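Local atomic coordinates of glutaredoxin 2 (PDB entry 3IR4), a protein that probably catalyses glutathione-dependent thiol-disulfide exchange, carrying a thioredoxin-like domain and a helical domain related to those of glutathione S-transferases. Residues 9-14 with 106-111; 34-39 with 123-128; 159-162 with 166-169; 176-181 with 198-203. One frame throughout, in Å; residues are numbered along the deposited sequence. Where two conformers were deposited one is given.

Interaction 1 of 4, residues 9-14 with 106-111. With GSH (glutathione), chain B.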
# COMPACT_ATOMS: atom_id res chain seq x y z
N TYR A 9 -1.34 0.16 9.64
CA TYR A 9 -0.39 -0.97 9.62
C TYR A 9 0.54 -0.64 8.44
O TYR A 9 0.08 -0.27 7.37
CB TYR A 9 -1.07 -2.31 9.36
CG TYR A 9 -2.16 -2.66 10.32
CD1 TYR A 9 -2.08 -2.35 11.67
CD2 TYR A 9 -3.29 -3.34 9.86
CE1 TYR A 9 -3.15 -2.66 12.54
CE2 TYR A 9 -4.32 -3.66 10.71
CZ TYR A 9 -4.27 -3.30 12.04
OH TYR A 9 -5.34 -3.60 12.84
N ASP A 10 1.84 -0.77 8.64
CA ASP A 10 2.82 -0.41 7.62
C ASP A 10 2.71 -1.25 6.35
O ASP A 10 2.92 -0.74 5.24
CB ASP A 10 4.23 -0.45 8.25
CG ASP A 10 5.33 0.10 7.35
OD1 ASP A 10 5.07 0.92 6.45
OD2 ASP A 10 6.47 -0.27 7.63
N HIS A 11 2.35 -2.53 6.48
CA HIS A 11 2.24 -3.39 5.31
C HIS A 11 0.97 -3.14 4.48
O HIS A 11 0.88 -3.59 3.34
CB HIS A 11 2.20 -4.88 5.72
CG HIS A 11 0.86 -5.35 6.19
ND1 HIS A 11 0.49 -5.33 7.52
CD2 HIS A 11 -0.20 -5.89 5.53
CE1 HIS A 11 -0.73 -5.82 7.64
NE2 HIS A 11 -1.18 -6.15 6.45
N CYS A 12 -0.00 -2.45 5.05
CA CYS A 12 -1.34 -2.39 4.45
C CYS A 12 -1.38 -1.44 3.27
O CYS A 12 -1.05 -0.29 3.44
CB CYS A 12 -2.34 -1.94 5.54
SG CYS A 12 -4.00 -1.62 4.88
N PRO A 13 -1.76 -1.93 2.08
CA PRO A 13 -1.78 -1.04 0.93
C PRO A 13 -2.75 0.12 1.07
O PRO A 13 -2.51 1.22 0.55
CB PRO A 13 -2.11 -1.99 -0.24
CG PRO A 13 -2.87 -3.08 0.37
CD PRO A 13 -2.23 -3.27 1.71
N PHE A 14 -3.86 -0.09 1.77
CA PHE A 14 -4.82 1.01 1.99
C PHE A 14 -4.18 2.11 2.83
O PHE A 14 -4.48 3.29 2.64
CB PHE A 14 -6.09 0.45 2.62
CG PHE A 14 -6.78 -0.57 1.79
CD1 PHE A 14 -6.66 -1.92 2.06
CD2 PHE A 14 -7.48 -0.20 0.65
CE1 PHE A 14 -7.31 -2.86 1.26
CE2 PHE A 14 -8.11 -1.15 -0.15
CZ PHE A 14 -8.02 -2.47 0.17
N PRO A 106 2.61 -14.27 3.00
CA PRO A 106 3.58 -15.05 3.74
C PRO A 106 4.83 -14.26 4.07
O PRO A 106 5.49 -14.54 5.07
CB PRO A 106 3.89 -16.22 2.78
CG PRO A 106 2.72 -16.34 1.91
CD PRO A 106 2.27 -14.91 1.72
N ARG A 107 5.20 -13.33 3.19
CA ARG A 107 6.36 -12.49 3.40
C ARG A 107 6.10 -11.41 4.44
O ARG A 107 6.95 -11.15 5.30
CB ARG A 107 6.87 -11.94 2.06
CG ARG A 107 7.49 -13.04 1.21
CD ARG A 107 7.81 -12.56 -0.18
NE ARG A 107 8.52 -13.56 -1.00
CZ ARG A 107 7.96 -14.65 -1.50
NH1 ARG A 107 6.66 -14.86 -1.37
NH2 ARG A 107 8.70 -15.54 -2.14
N PHE A 108 4.92 -10.79 4.40
CA PHE A 108 4.56 -9.85 5.46
C PHE A 108 4.71 -10.53 6.83
O PHE A 108 5.28 -9.95 7.76
CB PHE A 108 3.10 -9.38 5.33
CG PHE A 108 2.78 -8.52 4.12
CD1 PHE A 108 3.71 -7.71 3.48
CD2 PHE A 108 1.48 -8.43 3.70
CE1 PHE A 108 3.34 -6.89 2.42
CE2 PHE A 108 1.11 -7.59 2.64
CZ PHE A 108 2.04 -6.85 2.02
N ALA A 109 4.22 -11.75 6.94
CA ALA A 109 4.20 -12.48 8.20
C ALA A 109 5.58 -12.82 8.74
O ALA A 109 5.72 -13.11 9.92
CB ALA A 109 3.42 -13.74 8.03
N LYS A 110 6.58 -12.81 7.86
CA LYS A 110 7.96 -13.09 8.20
C LYS A 110 8.83 -11.86 8.35
O LYS A 110 10.01 -12.00 8.64
CB LYS A 110 8.57 -13.98 7.13
CG LYS A 110 8.10 -15.43 7.20
CD LYS A 110 8.47 -16.21 5.94
CE LYS A 110 8.76 -17.69 6.16
NZ LYS A 110 7.62 -18.43 6.74
N SER A 111 8.26 -10.66 8.16
CA SER A 111 9.06 -9.46 8.07
C SER A 111 8.89 -8.49 9.23
O SER A 111 7.92 -8.53 9.98
CB SER A 111 8.76 -8.76 6.72
OG SER A 111 9.16 -9.58 5.64
N1 GSH B . -12.13 -0.01 2.59
CA1 GSH B . -11.01 0.19 3.52
C1 GSH B . -10.18 1.36 3.05
O11 GSH B . -10.21 1.63 1.82
O12 GSH B . -9.50 1.98 3.89
CB1 GSH B . -10.19 -1.09 3.56
CG1 GSH B . -9.16 -1.05 4.70
CD1 GSH B . -8.58 -2.40 5.06
OE1 GSH B . -8.91 -3.49 4.34
N2 GSH B . -7.71 -2.47 6.04
CA2 GSH B . -7.22 -3.72 6.62
C2 GSH B . -7.77 -3.90 7.99
O2 GSH B . -7.94 -2.84 8.77
CB2 GSH B . -5.67 -3.74 6.65
SG2 GSH B . -4.83 -3.73 5.03
N3 GSH B . -8.04 -5.11 8.41
CA3 GSH B . -8.83 -5.36 9.59
C3 GSH B . -7.99 -6.07 10.59
O31 GSH B . -6.73 -6.10 10.41
O32 GSH B . -8.57 -6.60 11.57
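H11 and F108 bring the backbones together with 6.9 Å between their CA atoms, each lying in a type I turn: Y9 to C12 runs into the start of helix 13-25, and F108 to S111 forms the other. The contact is made by these two side chains. CB of H11 sits above the middle of the F108 ring, 3.9 Å from its centroid and only 7° off the ring normal, a CH-pi contact. The imidazole, swung between its own backbone N and carbonyl carbon (chi1 80°), leans obliquely along the CD2-CE2 side of the phenyl ring, and CD2 of H11 comes to 3.6 Å from CD2 of F108. The two ring planes are inclined at 48°, an oblique pairing. At the ring's distal end, CZ of F108 lies 3.7 Å from the carbonyl O of H11. ND1 of H11 is hydrogen-bonded to E115, which also takes the backbone N of D10, and the imidazole meets F125 edge-to-face; together these fix its rotation. Next along the turn, C12 points away from F108 at the N-cap of its helix, with SG covalently joined to SG2 of glutathione at 2.3 Å. CB1 of the same ligand rests over one face of F14, and its O31 lies 3.4 Å from CE2 of Y9. C12 is the first cysteine of a CPFC sequence at a helix start, consistent with a thioredoxin-type redox centre. The sulfur-sulfur link captures a glutathionylated state, while the aromatic and CH-pi packing of H11 on F108 holds the back of that turn against the helical domain.

Interaction 2 of 4, residues 34-39 with 123-128. With GSH (glutathione), chain B.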
# COMPACT_ATOMS: atom_id res chain seq x y z
N LEU A 34 -0.33 0.80 14.65
CA LEU A 34 -1.01 0.00 15.65
C LEU A 34 -0.59 -1.45 15.59
O LEU A 34 -0.29 -1.96 14.52
CB LEU A 34 -2.52 0.09 15.43
CG LEU A 34 -3.13 1.47 15.59
CD1 LEU A 34 -4.62 1.44 15.23
CD2 LEU A 34 -2.90 1.97 17.02
N GLN A 35 -0.56 -2.12 16.73
CA GLN A 35 -0.34 -3.56 16.73
C GLN A 35 -1.45 -4.26 15.96
O GLN A 35 -2.62 -3.89 16.06
CB GLN A 35 -0.26 -4.15 18.15
CG GLN A 35 0.93 -3.65 18.93
CD GLN A 35 2.23 -4.01 18.24
OE1 GLN A 35 2.91 -3.15 17.67
NE2 GLN A 35 2.55 -5.31 18.22
N ASN A 36 -1.08 -5.30 15.20
CA ASN A 36 -2.06 -5.94 14.34
C ASN A 36 -3.20 -6.61 15.09
O ASN A 36 -4.28 -6.77 14.52
CB ASN A 36 -1.38 -6.92 13.40
CG ASN A 36 -2.24 -7.29 12.20
OD1 ASN A 36 -2.65 -8.45 12.07
ND2 ASN A 36 -2.53 -6.33 11.32
N ASP A 37 -2.97 -6.99 16.34
CA ASP A 37 -4.00 -7.61 17.18
C ASP A 37 -4.76 -6.61 18.06
O ASP A 37 -5.57 -7.03 18.88
CB ASP A 37 -3.40 -8.75 18.03
CG ASP A 37 -2.32 -8.29 19.01
OD1 ASP A 37 -1.97 -9.08 19.95
OD2 ASP A 37 -1.79 -7.17 18.85
N ASP A 38 -4.53 -5.31 17.87
CA ASP A 38 -5.17 -4.31 18.73
C ASP A 38 -6.55 -3.95 18.21
O ASP A 38 -6.70 -3.19 17.27
CB ASP A 38 -4.28 -3.07 18.83
CG ASP A 38 -4.88 -1.96 19.67
OD1 ASP A 38 -5.99 -2.11 20.20
OD2 ASP A 38 -4.18 -0.93 19.76
N GLU A 39 -7.57 -4.55 18.81
CA GLU A 39 -8.95 -4.24 18.48
C GLU A 39 -9.43 -2.97 19.17
O GLU A 39 -10.15 -2.16 18.57
CB GLU A 39 -9.84 -5.42 18.89
CG GLU A 39 -11.31 -5.22 18.54
CD GLU A 39 -12.21 -6.39 18.91
OE1 GLU A 39 -13.42 -6.30 18.62
OE2 GLU A 39 -11.73 -7.39 19.47
N GLN A 123 1.36 -13.70 15.38
CA GLN A 123 0.56 -14.91 15.35
C GLN A 123 -0.87 -14.61 14.92
O GLN A 123 -1.51 -15.38 14.17
CB GLN A 123 0.57 -15.62 16.69
CG GLN A 123 -0.28 -16.90 16.68
CD GLN A 123 -0.34 -17.53 18.03
OE1 GLN A 123 -1.36 -17.45 18.71
NE2 GLN A 123 0.74 -18.13 18.45
N TYR A 124 -1.43 -13.52 15.45
CA TYR A 124 -2.79 -13.08 15.10
C TYR A 124 -2.95 -12.94 13.58
O TYR A 124 -3.91 -13.43 12.99
CB TYR A 124 -3.09 -11.75 15.79
CG TYR A 124 -4.41 -11.15 15.45
CD1 TYR A 124 -4.53 -10.28 14.37
CD2 TYR A 124 -5.53 -11.37 16.22
CE1 TYR A 124 -5.73 -9.68 14.04
CE2 TYR A 124 -6.74 -10.80 15.88
CZ TYR A 124 -6.83 -9.96 14.78
OH TYR A 124 -8.00 -9.31 14.40
N PHE A 125 -1.98 -12.30 12.96
CA PHE A 125 -1.98 -12.11 11.51
C PHE A 125 -1.92 -13.43 10.76
O PHE A 125 -2.71 -13.68 9.84
CB PHE A 125 -0.80 -11.21 11.12
CG PHE A 125 -0.71 -10.93 9.63
CD1 PHE A 125 -1.50 -9.95 9.05
CD2 PHE A 125 0.17 -11.64 8.82
CE1 PHE A 125 -1.39 -9.67 7.71
CE2 PHE A 125 0.26 -11.37 7.47
CZ PHE A 125 -0.52 -10.39 6.92
N ILE A 126 -0.98 -14.28 11.14
CA ILE A 126 -0.80 -15.54 10.47
C ILE A 126 -2.09 -16.37 10.52
O ILE A 126 -2.55 -16.94 9.53
CB ILE A 126 0.38 -16.32 11.13
CG1 ILE A 126 1.73 -15.63 10.88
CG2 ILE A 126 0.40 -17.78 10.64
CD1 ILE A 126 2.85 -16.06 11.81
N ARG A 127 -2.64 -16.49 11.72
CA ARG A 127 -3.82 -17.31 11.93
C ARG A 127 -4.96 -16.81 11.09
O ARG A 127 -5.67 -17.61 10.46
CB ARG A 127 -4.21 -17.38 13.40
CG ARG A 127 -3.19 -18.13 14.20
CD ARG A 127 -3.72 -18.75 15.38
NE ARG A 127 -2.81 -19.78 15.85
CZ ARG A 127 -2.87 -20.29 17.07
NH1 ARG A 127 -3.82 -19.87 17.91
NH2 ARG A 127 -1.99 -21.20 17.45
N LYS A 128 -5.19 -15.51 11.08
CA LYS A 128 -6.30 -14.94 10.34
C LYS A 128 -6.16 -15.15 8.84
O LYS A 128 -7.11 -15.55 8.18
CB LYS A 128 -6.37 -13.45 10.63
CG LYS A 128 -7.45 -12.74 9.86
CD LYS A 128 -7.37 -11.28 10.01
CE LYS A 128 -7.79 -10.87 11.34
NZ LYS A 128 -7.71 -9.40 11.36
N1 GSH B . -12.13 -0.01 2.59
CA1 GSH B . -11.01 0.19 3.52
C1 GSH B . -10.18 1.36 3.05
O11 GSH B . -10.21 1.63 1.82
O12 GSH B . -9.50 1.98 3.89
CB1 GSH B . -10.19 -1.09 3.56
CG1 GSH B . -9.16 -1.05 4.70
CD1 GSH B . -8.58 -2.40 5.06
OE1 GSH B . -8.91 -3.49 4.34
N2 GSH B . -7.71 -2.47 6.04
CA2 GSH B . -7.22 -3.72 6.62
C2 GSH B . -7.77 -3.90 7.99
O2 GSH B . -7.94 -2.84 8.77
CB2 GSH B . -5.67 -3.74 6.65
SG2 GSH B . -4.83 -3.73 5.03
N3 GSH B . -8.04 -5.11 8.41
CA3 GSH B . -8.83 -5.36 9.59
C3 GSH B . -7.99 -6.07 10.59
O31 GSH B . -6.73 -6.10 10.41
O32 GSH B . -8.57 -6.60 11.57
O HOH W 1 -5.41 -7.97 11.28
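N36 swings its amide out opposite its own backbone N (chi1 -162°) to meet helix 119-133, while D37, whose CG takes the position between N and carbonyl carbon (chi1 61°), turns its carboxylate away and lays CA and CB against Y124. CA of D37 stands 3.9 Å from the centroid of the Y124 ring, over the face, in a CH-pi contact. Backbone O of N36 approaches obliquely, 3.3 Å from CE1 of Y124, and is hydrogen-bonded to K49. The amide oxygen is wedged between two aromatic residues: OD1 of N36 meets CD1 of Y124 in the ring plane at 3.5 Å and CB of F125 also at 3.5 Å. Amide and tyrosine planes stand 72° apart. Water 1 holds this oxygen, donating to OD1 of N36 over 2.9 Å while accepting from NZ of K128 over 2.7 Å. Its approach to O31 of glutathione is too short to be trusted. K128, bent along its chain, donates from NZ to OH of Y124 at 3.1 Å, and the same NZ lies 2.9 Å from O32 of the ligand. The ammonium thus faces the glycine carboxylate of glutathione, a closeness consistent with an electrostatic contribution to binding. The F125 ring lies beside the amide, which meets its edge, and touches L105 and F108 of helix 101-108. The loop 34-39, which leads from strand 30-33 to helix 40-46, is therefore seated on helix 119-133, joining the thioredoxin-like domain to the helical domain beside the ligand's glycine end.

Interaction 3 of 4, residues 159-162 with 166-169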
# COMPACT_ATOMS: atom_id res chain seq x y z
N LYS A 159 4.52 -1.01 -20.49
CA LYS A 159 4.09 -0.32 -21.71
C LYS A 159 2.97 0.69 -21.48
O LYS A 159 2.72 1.54 -22.34
CB LYS A 159 3.69 -1.37 -22.74
CG LYS A 159 4.85 -2.32 -23.09
CD LYS A 159 4.45 -3.38 -24.06
CE LYS A 159 5.61 -4.34 -24.38
NZ LYS A 159 6.12 -5.09 -23.17
N LEU A 160 2.33 0.62 -20.33
CA LEU A 160 1.20 1.47 -19.98
C LEU A 160 1.56 2.65 -19.10
O LEU A 160 0.80 3.62 -19.05
CB LEU A 160 0.12 0.65 -19.27
CG LEU A 160 -0.34 -0.62 -19.99
CD1 LEU A 160 -1.42 -1.29 -19.11
CD2 LEU A 160 -0.76 -0.39 -21.46
N ILE A 161 2.70 2.60 -18.41
CA ILE A 161 3.09 3.71 -17.56
C ILE A 161 3.59 4.86 -18.43
O ILE A 161 4.61 4.76 -19.08
CB ILE A 161 4.16 3.30 -16.55
CG1 ILE A 161 3.64 2.20 -15.62
CG2 ILE A 161 4.63 4.50 -15.73
CD1 ILE A 161 4.74 1.60 -14.74
N VAL A 162 2.87 5.98 -18.38
CA VAL A 162 3.22 7.09 -19.25
C VAL A 162 4.53 7.76 -18.79
O VAL A 162 5.38 8.04 -19.63
CB VAL A 162 2.07 8.12 -19.32
CG1 VAL A 162 2.50 9.43 -19.97
CG2 VAL A 162 0.86 7.51 -20.05
N ALA A 166 3.46 9.87 -12.92
CA ALA A 166 2.02 9.78 -13.20
C ALA A 166 1.76 8.67 -14.20
O ALA A 166 2.14 8.76 -15.36
CB ALA A 166 1.46 11.08 -13.75
N VAL A 167 1.07 7.63 -13.76
CA VAL A 167 0.86 6.47 -14.63
C VAL A 167 0.14 6.82 -15.93
O VAL A 167 0.42 6.24 -16.97
CB VAL A 167 0.19 5.28 -13.86
CG1 VAL A 167 -1.18 5.64 -13.35
CG2 VAL A 167 0.15 4.03 -14.73
N ASN A 168 -0.77 7.79 -15.87
CA ASN A 168 -1.50 8.22 -17.07
C ASN A 168 -1.05 9.57 -17.61
O ASN A 168 -1.67 10.05 -18.57
CB ASN A 168 -3.00 8.22 -16.78
CG ASN A 168 -3.50 6.87 -16.27
OD1 ASN A 168 -2.99 5.83 -16.67
ND2 ASN A 168 -4.40 6.90 -15.33
N GLY A 169 0.02 10.15 -17.07
CA GLY A 169 0.54 11.44 -17.56
C GLY A 169 0.33 12.56 -16.56
O GLY A 169 1.21 13.37 -16.35
O HOH W 2 -1.78 4.53 -18.74
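The backbone N of V162 donates to O of V167 over 2.8 Å, and the bond is nearly straight at 166°. This link draws I161 and V167 together, their CA atoms 4.6 Å apart, and closes a short chain reversal after helix 143-160. V162 then folds over the turn it has bonded: CG1, trans to the main-chain nitrogen (chi1 168°), lies alongside G169, 3.7 Å from its CA, while CG2 is 3.7 Å from the carbonyl carbon of N168. The turn from A166 to G169 is of type I, closed by G169 N bonding to A166 O, and G169 adopts a positive phi (111°) where it packs on V162. On the inner side, CG1 of I161 crosses CG2 of V167 at 4.0 Å, apolar against apolar. Water 2 sits 2.8 Å from O of L160 and 2.7 Å from OD1 of N168; its two protons cannot serve every acceptor nearby at once. The amide nitrogen of N168 turns elsewhere, to D174 and the carbonyl of K84, while N of V167 bonds D175. Backbone hydrogen bonding thus gives the reversal its shape, I161 and V167 pack from its inner side onto Y200 of helix 195-208, and the aspartates tie it to the first turn of helix 173-185.

Interaction 4 of 4, residues 176-181 with 198-203. With SO4 (sulfate ion), chain F.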
# COMPACT_ATOMS: atom_id res chain seq x y z
N ILE A 176 -2.71 6.24 -7.00
CA ILE A 176 -3.04 5.90 -5.63
C ILE A 176 -3.21 4.39 -5.49
O ILE A 176 -2.77 3.78 -4.53
CB ILE A 176 -4.29 6.66 -5.15
CG1 ILE A 176 -4.09 8.19 -5.25
CG2 ILE A 176 -4.65 6.22 -3.75
CD1 ILE A 176 -3.00 8.77 -4.35
N HIS A 177 -3.86 3.75 -6.46
CA HIS A 177 -4.06 2.30 -6.40
C HIS A 177 -2.83 1.51 -6.83
O HIS A 177 -2.60 0.40 -6.32
CB HIS A 177 -5.28 1.88 -7.21
CG HIS A 177 -6.56 2.38 -6.65
ND1 HIS A 177 -6.98 2.09 -5.38
CD2 HIS A 177 -7.48 3.22 -7.18
CE1 HIS A 177 -8.14 2.69 -5.17
NE2 HIS A 177 -8.46 3.38 -6.25
N LEU A 178 -2.04 2.01 -7.76
CA LEU A 178 -0.91 1.25 -8.28
C LEU A 178 0.33 1.26 -7.38
O LEU A 178 0.95 0.22 -7.15
CB LEU A 178 -0.53 1.79 -9.69
CG LEU A 178 0.68 1.16 -10.34
CD1 LEU A 178 0.49 -0.38 -10.53
CD2 LEU A 178 1.00 1.86 -11.65
N PHE A 179 0.74 2.43 -6.91
CA PHE A 179 1.95 2.52 -6.13
C PHE A 179 2.00 1.55 -4.92
O PHE A 179 3.01 0.90 -4.74
CB PHE A 179 2.30 3.94 -5.72
CG PHE A 179 3.50 4.01 -4.83
CD1 PHE A 179 4.77 3.72 -5.33
CD2 PHE A 179 3.35 4.25 -3.48
CE1 PHE A 179 5.87 3.74 -4.53
CE2 PHE A 179 4.48 4.27 -2.65
CZ PHE A 179 5.73 4.00 -3.18
N PRO A 180 0.92 1.44 -4.14
CA PRO A 180 1.01 0.54 -2.97
C PRO A 180 1.34 -0.90 -3.36
O PRO A 180 2.07 -1.59 -2.62
CB PRO A 180 -0.36 0.67 -2.33
CG PRO A 180 -0.85 2.04 -2.74
CD PRO A 180 -0.34 2.20 -4.14
N LEU A 181 0.75 -1.38 -4.45
CA LEU A 181 1.04 -2.72 -4.93
C LEU A 181 2.53 -2.87 -5.29
O LEU A 181 3.20 -3.82 -4.88
CB LEU A 181 0.14 -3.03 -6.12
CG LEU A 181 0.43 -4.34 -6.83
CD1 LEU A 181 0.29 -5.54 -5.89
CD2 LEU A 181 -0.50 -4.47 -8.04
N ALA A 198 10.18 0.15 -12.77
CA ALA A 198 11.18 0.47 -11.75
C ALA A 198 11.33 1.96 -11.55
O ALA A 198 11.43 2.45 -10.42
CB ALA A 198 12.54 -0.14 -12.08
N ASP A 199 11.35 2.72 -12.65
CA ASP A 199 11.48 4.18 -12.56
C ASP A 199 10.30 4.83 -11.86
O ASP A 199 10.45 5.77 -11.11
CB ASP A 199 11.64 4.80 -13.94
CG ASP A 199 12.96 4.54 -14.58
OD1 ASP A 199 13.90 4.06 -13.92
OD2 ASP A 199 13.10 4.92 -15.77
N TYR A 200 9.12 4.33 -12.17
CA TYR A 200 7.88 4.84 -11.54
C TYR A 200 7.91 4.49 -10.05
O TYR A 200 7.65 5.34 -9.19
CB TYR A 200 6.67 4.21 -12.26
CG TYR A 200 5.35 4.52 -11.62
CD1 TYR A 200 4.82 3.71 -10.61
CD2 TYR A 200 4.64 5.65 -11.98
CE1 TYR A 200 3.62 4.00 -10.03
CE2 TYR A 200 3.43 5.94 -11.39
CZ TYR A 200 2.94 5.14 -10.40
OH TYR A 200 1.74 5.40 -9.78
N ARG A 201 8.18 3.24 -9.73
CA ARG A 201 8.28 2.80 -8.35
C ARG A 201 9.25 3.66 -7.56
O ARG A 201 8.94 4.14 -6.48
CB ARG A 201 8.78 1.36 -8.37
CG ARG A 201 9.13 0.72 -7.02
CD ARG A 201 10.04 -0.47 -7.22
NE ARG A 201 11.36 -0.05 -7.65
CZ ARG A 201 12.22 -0.82 -8.32
NH1 ARG A 201 11.90 -2.06 -8.63
NH2 ARG A 201 13.39 -0.35 -8.67
N ASP A 202 10.44 3.88 -8.11
CA ASP A 202 11.47 4.62 -7.42
C ASP A 202 11.11 6.07 -7.24
O ASP A 202 11.28 6.65 -6.16
CB ASP A 202 12.80 4.50 -8.16
CG ASP A 202 13.42 3.11 -8.07
OD1 ASP A 202 12.99 2.29 -7.25
OD2 ASP A 202 14.34 2.85 -8.88
N ASN A 203 10.59 6.69 -8.29
CA ASN A 203 10.23 8.08 -8.20
C ASN A 203 9.07 8.31 -7.26
O ASN A 203 9.07 9.22 -6.44
CB ASN A 203 9.89 8.67 -9.57
CG ASN A 203 9.32 10.05 -9.41
OD1 ASN A 203 10.06 10.98 -9.10
ND2 ASN A 203 8.00 10.17 -9.49
S SO4 F . -12.07 4.12 -7.01
O1 SO4 F . -12.69 5.18 -7.84
O2 SO4 F . -11.55 3.12 -7.96
O3 SO4 F . -10.99 4.76 -6.25
O4 SO4 F . -13.11 3.53 -6.18
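L178 and Y200 meet where two helices cross almost squarely, the axes of 176-181 and 198-203 being 10.2 Å apart with a 94° angle between their directions. The contact is bridged by a long side chain. Its first torsion fully extended (chi1 174°), Y200 sends its phenol across to helix 173-185, where CE1 of Y200 lies 3.8 Å from CD2 of L178. The methyl approaches the ring obliquely. At the rim of the phenol, OH of Y200 comes within 4.2 Å of N of F179, but its hydrogen-bonding partner is D175, one residue before the segment, so a buried hydroxyl is satisfied by a carboxylate. F179 reaches back the other way: its CE1 edge faces the carbonyl O of R201 at 3.7 Å. R201 itself leads its guanidinium away from the crossing and holds its neighbour D202 side-on, NE and NH2 both meeting OD1 of D202 from one face of the carboxylate plane; the NE bond is 2.9 Å long. W193 adds a cation-pi contact to R201. On the other side of helix 176-181, NE2 of H177 donates to O3 of a sulfate ion, probably from the crystallisation liquor, over 2.9 Å at 167°, and R85 also bonds that ion. Helix 173-185, packed against helices 13-25, 65-74, 87-97 and 195-208, probably corresponds to the central buried helix in the C-terminal domain of the glutathione S-transferase fold.

Overall arrangement
Interactions 1 and 2 join the thioredoxin-like domain to the helical one beside glutathione: the first is buried and aromatic, at the ligand's sulfur, the second partly buried and mixed, CH-pi and amide-on-ring, with a water and a lysine at its carboxylate end. They touch through Y9 with N36 and H11 with F125. Interactions 3 and 4 lie within the helical domain on the opposite side of the chain's centre; Y200 and L178 of the buried crossing pack under the partly exposed reversal of 159-169, and D175 bonds to both. The centres of interactions 1 and 4 are about 17 Å apart, yet P13 touches P180. Interaction 3 alone has a hydrogen bond between its segments.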